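Local coordinates for TetR family transcriptional regulator (Chloroflexus aurantiacus, PDB 3NRG), which probably acts as a DNA-binding transcriptional regulator of the TetR family, pairing a helix-turn-helix domain with an all-helical regulatory domain, at residues 103-106 with 107-110; 168-171 with 172-175. All coordinates share one frame; numbering follows the deposited sequence.

Contact 1 of 2, residues 103-106 with 107-110; sequences FHNP and RLAQ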
loop_
_atom_site.group_PDB
_atom_site.type_symbol
_atom_site.label_atom_id
_atom_site.label_comp_id
_atom_site.label_asym_id
_atom_site.label_seq_id
_atom_site.Cartn_x
_atom_site.Cartn_y
_atom_site.Cartn_z
ATOM N N PHE A 103 6.681 4.520 -1.974
ATOM C CA PHE A 103 7.451 5.552 -2.679
ATOM C C PHE A 103 7.645 5.240 -4.183
ATOM O O PHE A 103 7.737 6.179 -4.988
ATOM C CB PHE A 103 8.810 5.777 -1.990
ATOM C CG PHE A 103 8.768 6.382 -0.592
ATOM C CD1 PHE A 103 7.561 6.793 -0.025
ATOM C CD2 PHE A 103 9.940 6.588 0.130
ATOM C CE1 PHE A 103 7.528 7.359 1.254
ATOM C CE2 PHE A 103 9.905 7.173 1.401
ATOM C CZ PHE A 103 8.701 7.557 1.953
ATOM N N HIS A 104 7.714 3.919 -4.560
ATOM C CA HIS A 104 7.888 3.504 -5.958
ATOM C C HIS A 104 6.541 3.351 -6.677
ATOM O O HIS A 104 6.480 3.450 -7.908
ATOM C CB HIS A 104 8.703 2.201 -6.049
ATOM C CG HIS A 104 10.156 2.371 -5.721
ATOM N ND1 HIS A 104 10.667 2.004 -4.489
ATOM C CD2 HIS A 104 11.161 2.868 -6.479
ATOM C CE1 HIS A 104 11.960 2.280 -4.540
ATOM N NE2 HIS A 104 12.304 2.798 -5.717
ATOM N N ASN A 105 5.454 3.120 -5.910
ATOM C CA ASN A 105 4.102 2.982 -6.470
ATOM C C ASN A 105 3.120 3.852 -5.670
ATOM O O ASN A 105 2.231 3.320 -5.000
ATOM C CB ASN A 105 3.667 1.508 -6.473
ATOM C CG ASN A 105 4.553 0.631 -7.323
ATOM O OD1 ASN A 105 5.471 -0.031 -6.827
ATOM N ND2 ASN A 105 4.322 0.638 -8.636
ATOM N N PRO A 106 3.280 5.207 -5.701
ATOM C CA PRO A 106 2.441 6.060 -4.836
ATOM C C PRO A 106 0.953 6.035 -5.135
ATOM O O PRO A 106 0.153 6.123 -4.205
ATOM C CB PRO A 106 3.048 7.460 -5.013
ATOM C CG PRO A 106 3.783 7.401 -6.301
ATOM C CD PRO A 106 4.295 6.004 -6.422
ATOM N N ARG A 107 0.571 5.923 -6.418
ATOM C CA ARG A 107 -0.840 5.919 -6.806
ATOM C C ARG A 107 -1.526 4.611 -6.438
ATOM O O ARG A 107 -2.607 4.638 -5.855
ATOM C CB ARG A 107 -1.006 6.264 -8.294
ATOM C CG ARG A 107 -0.414 7.630 -8.645
ATOM C CD ARG A 107 -0.404 7.901 -10.129
ATOM N NE ARG A 107 0.404 6.932 -10.868
ATOM C CZ ARG A 107 0.507 6.913 -12.193
ATOM N NH1 ARG A 107 -0.122 7.822 -12.927
ATOM N NH2 ARG A 107 1.243 5.989 -12.792
ATOM N N LEU A 108 -0.862 3.468 -6.685
ATOM C CA LEU A 108 -1.395 2.154 -6.293
ATOM C C LEU A 108 -1.556 2.074 -4.780
ATOM O O LEU A 108 -2.594 1.613 -4.291
ATOM C CB LEU A 108 -0.472 1.016 -6.787
ATOM C CG LEU A 108 -0.634 0.607 -8.260
ATOM C CD1 LEU A 108 0.504 -0.285 -8.700
ATOM C CD2 LEU A 108 -1.970 -0.092 -8.495
ATOM N N ALA A 109 -0.536 2.574 -4.038
ATOM C CA ALA A 109 -0.536 2.596 -2.573
ATOM C C ALA A 109 -1.653 3.476 -2.024
ATOM O O ALA A 109 -2.297 3.098 -1.041
ATOM C CB ALA A 109 0.807 3.082 -2.059
ATOM N N GLN A 110 -1.891 4.649 -2.666
ATOM C CA GLN A 110 -2.931 5.595 -2.249
ATOM C C GLN A 110 -4.334 5.004 -2.458
ATOM O O GLN A 110 -5.204 5.175 -1.600
ATOM C CB GLN A 110 -2.768 6.945 -2.983
ATOM C CG GLN A 110 -3.761 8.047 -2.548
ATOM C CD GLN A 110 -3.666 8.427 -1.079
ATOM O OE1 GLN A 110 -4.672 8.713 -0.429
ATOM N NE2 GLN A 110 -2.450 8.478 -0.533
#

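Contact 2 of 2, residues 168-171 with 172-175; sequences FTEL and GNHL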
loop_
_atom_site.group_PDB
_atom_site.type_symbol
_atom_site.label_atom_id
_atom_site.label_comp_id
_atom_site.label_asym_id
_atom_site.label_seq_id
_atom_site.Cartn_x
_atom_site.Cartn_y
_atom_site.Cartn_z
ATOM N N PHE A 168 2.557 0.990 11.032
ATOM C CA PHE A 168 2.944 0.536 9.685
ATOM C C PHE A 168 2.076 1.167 8.573
ATOM O O PHE A 168 2.573 1.445 7.482
ATOM C CB PHE A 168 2.893 -1.004 9.600
ATOM C CG PHE A 168 4.143 -1.708 10.074
ATOM C CD1 PHE A 168 4.535 -1.644 11.406
ATOM C CD2 PHE A 168 4.893 -2.491 9.204
ATOM C CE1 PHE A 168 5.687 -2.302 11.848
ATOM C CE2 PHE A 168 6.033 -3.168 9.650
ATOM C CZ PHE A 168 6.432 -3.056 10.965
ATOM N N THR A 169 0.792 1.378 8.854
ATOM C CA THR A 169 -0.150 1.953 7.901
ATOM C C THR A 169 0.107 3.449 7.665
ATOM O O THR A 169 -0.053 3.923 6.536
ATOM C CB THR A 169 -1.592 1.686 8.385
ATOM O OG1 THR A 169 -1.810 0.278 8.411
ATOM C CG2 THR A 169 -2.640 2.350 7.517
ATOM N N GLU A 170 0.498 4.189 8.724
ATOM C CA GLU A 170 0.599 5.642 8.655
ATOM C C GLU A 170 2.010 6.231 8.551
ATOM O O GLU A 170 2.131 7.417 8.226
ATOM C CB GLU A 170 -0.163 6.286 9.825
ATOM C CG GLU A 170 -1.638 5.918 9.887
ATOM C CD GLU A 170 -2.527 6.521 8.814
ATOM O OE1 GLU A 170 -2.090 7.472 8.126
ATOM O OE2 GLU A 170 -3.685 6.063 8.692
ATOM N N LEU A 171 3.073 5.445 8.859
ATOM C CA LEU A 171 4.435 5.998 8.856
ATOM C C LEU A 171 4.868 6.647 7.535
ATOM O O LEU A 171 5.361 7.767 7.554
ATOM C CB LEU A 171 5.486 5.000 9.371
ATOM C CG LEU A 171 6.898 5.598 9.632
ATOM C CD1 LEU A 171 6.828 6.821 10.578
ATOM C CD2 LEU A 171 7.849 4.554 10.173
ATOM N N GLY A 172 4.646 5.955 6.417
ATOM C CA GLY A 172 5.006 6.445 5.087
ATOM C C GLY A 172 4.457 7.821 4.784
ATOM O O GLY A 172 5.202 8.711 4.365
ATOM N N ASN A 173 3.155 8.023 5.049
ATOM C CA ASN A 173 2.489 9.310 4.843
ATOM C C ASN A 173 3.097 10.394 5.720
ATOM O O ASN A 173 3.255 11.533 5.271
ATOM C CB ASN A 173 0.982 9.190 5.107
ATOM C CG ASN A 173 0.265 8.245 4.168
ATOM O OD1 ASN A 173 0.556 8.173 2.961
ATOM N ND2 ASN A 173 -0.726 7.534 4.692
ATOM N N HIS A 174 3.466 10.038 6.966
ATOM C CA HIS A 174 4.074 10.984 7.897
ATOM C C HIS A 174 5.479 11.397 7.457
ATOM O O HIS A 174 5.831 12.574 7.564
ATOM C CB HIS A 174 4.091 10.421 9.322
ATOM C CG HIS A 174 4.563 11.413 10.335
ATOM N ND1 HIS A 174 3.837 12.563 10.613
ATOM C CD2 HIS A 174 5.692 11.418 11.077
ATOM C CE1 HIS A 174 4.537 13.216 11.522
ATOM N NE2 HIS A 174 5.654 12.562 11.843
ATOM N N LEU A 175 6.278 10.430 6.957
ATOM C CA LEU A 175 7.634 10.691 6.454
ATOM C C LEU A 175 7.595 11.716 5.327
ATOM O O LEU A 175 8.351 12.689 5.361
ATOM C CB LEU A 175 8.297 9.385 5.959
ATOM C CG LEU A 175 8.534 8.305 7.012
ATOM C CD1 LEU A 175 9.028 7.049 6.378
ATOM C CD2 LEU A 175 9.500 8.778 8.079
HETATM O O HOH W 1 1.601 5.414 5.059
#

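Contact 1 of 2, residues 103-106 with 107-110
Asn105 and Leu108 send their side chains out alongside one another, at the junction where helix 87-104 ends and helix 106-114 begins. Asn105 is the first residue to abandon helical torsions after helix 87-104 (phi -132°, psi 65°) and at the same time stands at the N-cap position of the next helix. Its side chain gives no capping bond; instead the amide ND2 rests 3.9 Å from the methyl CD1 of Leu108, a plain van der Waals touch. The cap residue contributes through its backbone: Asn105 O accepts the amide of Ala109, N to O 3.0 Å, in a fairly straight bond, and CB of Ala109 lies near the same oxygen.

Pro106 follows as the first residue of the new helix, a place that suits proline because no backbone N-H is needed there. Its carbonyl O receives Gln110 N at 3.0 Å, a more bent bond with the donor tilted 33° from the carbonyl plane.

The turn leans on helices 12-28 and 57-78, the first of them mostly within the probable DNA-binding region. Arg107 reaches helix 12-28, where NH1 forms a salt bridge with Asp20; Leu108 is buried against Leu23 of that helix and Leu67 of helix 57-78, and Asn105 touches Gln71 of helix 57-78.

Contact 2 of 2, residues 168-171 with 172-175
Across Leu171-Gly172 helix 157-179 is kinked where the amides of Gly172 and Asn173 make no bond to the turn before, whereas His174 N donates to Glu170 O (3.2 Å) and Leu175 N to Leu171 O (2.9 Å). A water fills in for one missing link: it donates to Thr169 O at 2.7 Å and accepts Asn173 N at 3.0 Å. The carbonyl and the amide that would pair directly in a regular helix are thus joined by a bridge one water long.

On the apolar side Leu171 and Leu175 stand one turn apart and cross at a slant, CG to CG 4.1 Å. Leu171 has CG on the far side from its backbone N (chi1 -170°), and its methyl CD1 comes to 4.1 Å from CD2 of Leu175. Both leucines are buried against helix 196-214, where each meets Val202, and Leu171 also reaches Leu95 of helix 87-104. This is interhelical packing within the all-helical C-terminal domain of a TetR-family regulator.

The polar side is held differently. The chain of Glu170 is bent at its second torsion and brings OE1 to 3.7 Å from ND2 of Asn173, too far for a bond, with carboxylate and amide planes 56° apart. The carboxylate is instead gripped by two tyrosine hydroxyls, OE1 by Tyr113 and OE2 by Tyr117, which tether this helix to helix 106-114 and the segment that follows it. Asn173 packs on Tyr113 too, and on Gln102 of helix 87-104.

In the fold
Contact 1 precedes contact 2 along the chain, and their centres lie about 12 Å apart within the C-terminal TetR-like domain. Residues 103-110 span the junction of helices 87-104 and 106-114, whereas residues 168-175 lie within helix 157-179. The two meet directly where Phe103 CE1 packs 4.1 Å from Gly172 O, beside the kink. Helices 87-104 and 106-114 also both touch helix 157-179. Contact 1 faces helices 12-28 and 57-78, while contact 2 faces helix 196-214, so the two link helices 12-28 and 57-78 to the C-terminal domain through packing. TetR-family proteins generally couple their two domains; whether these contacts take part is not established.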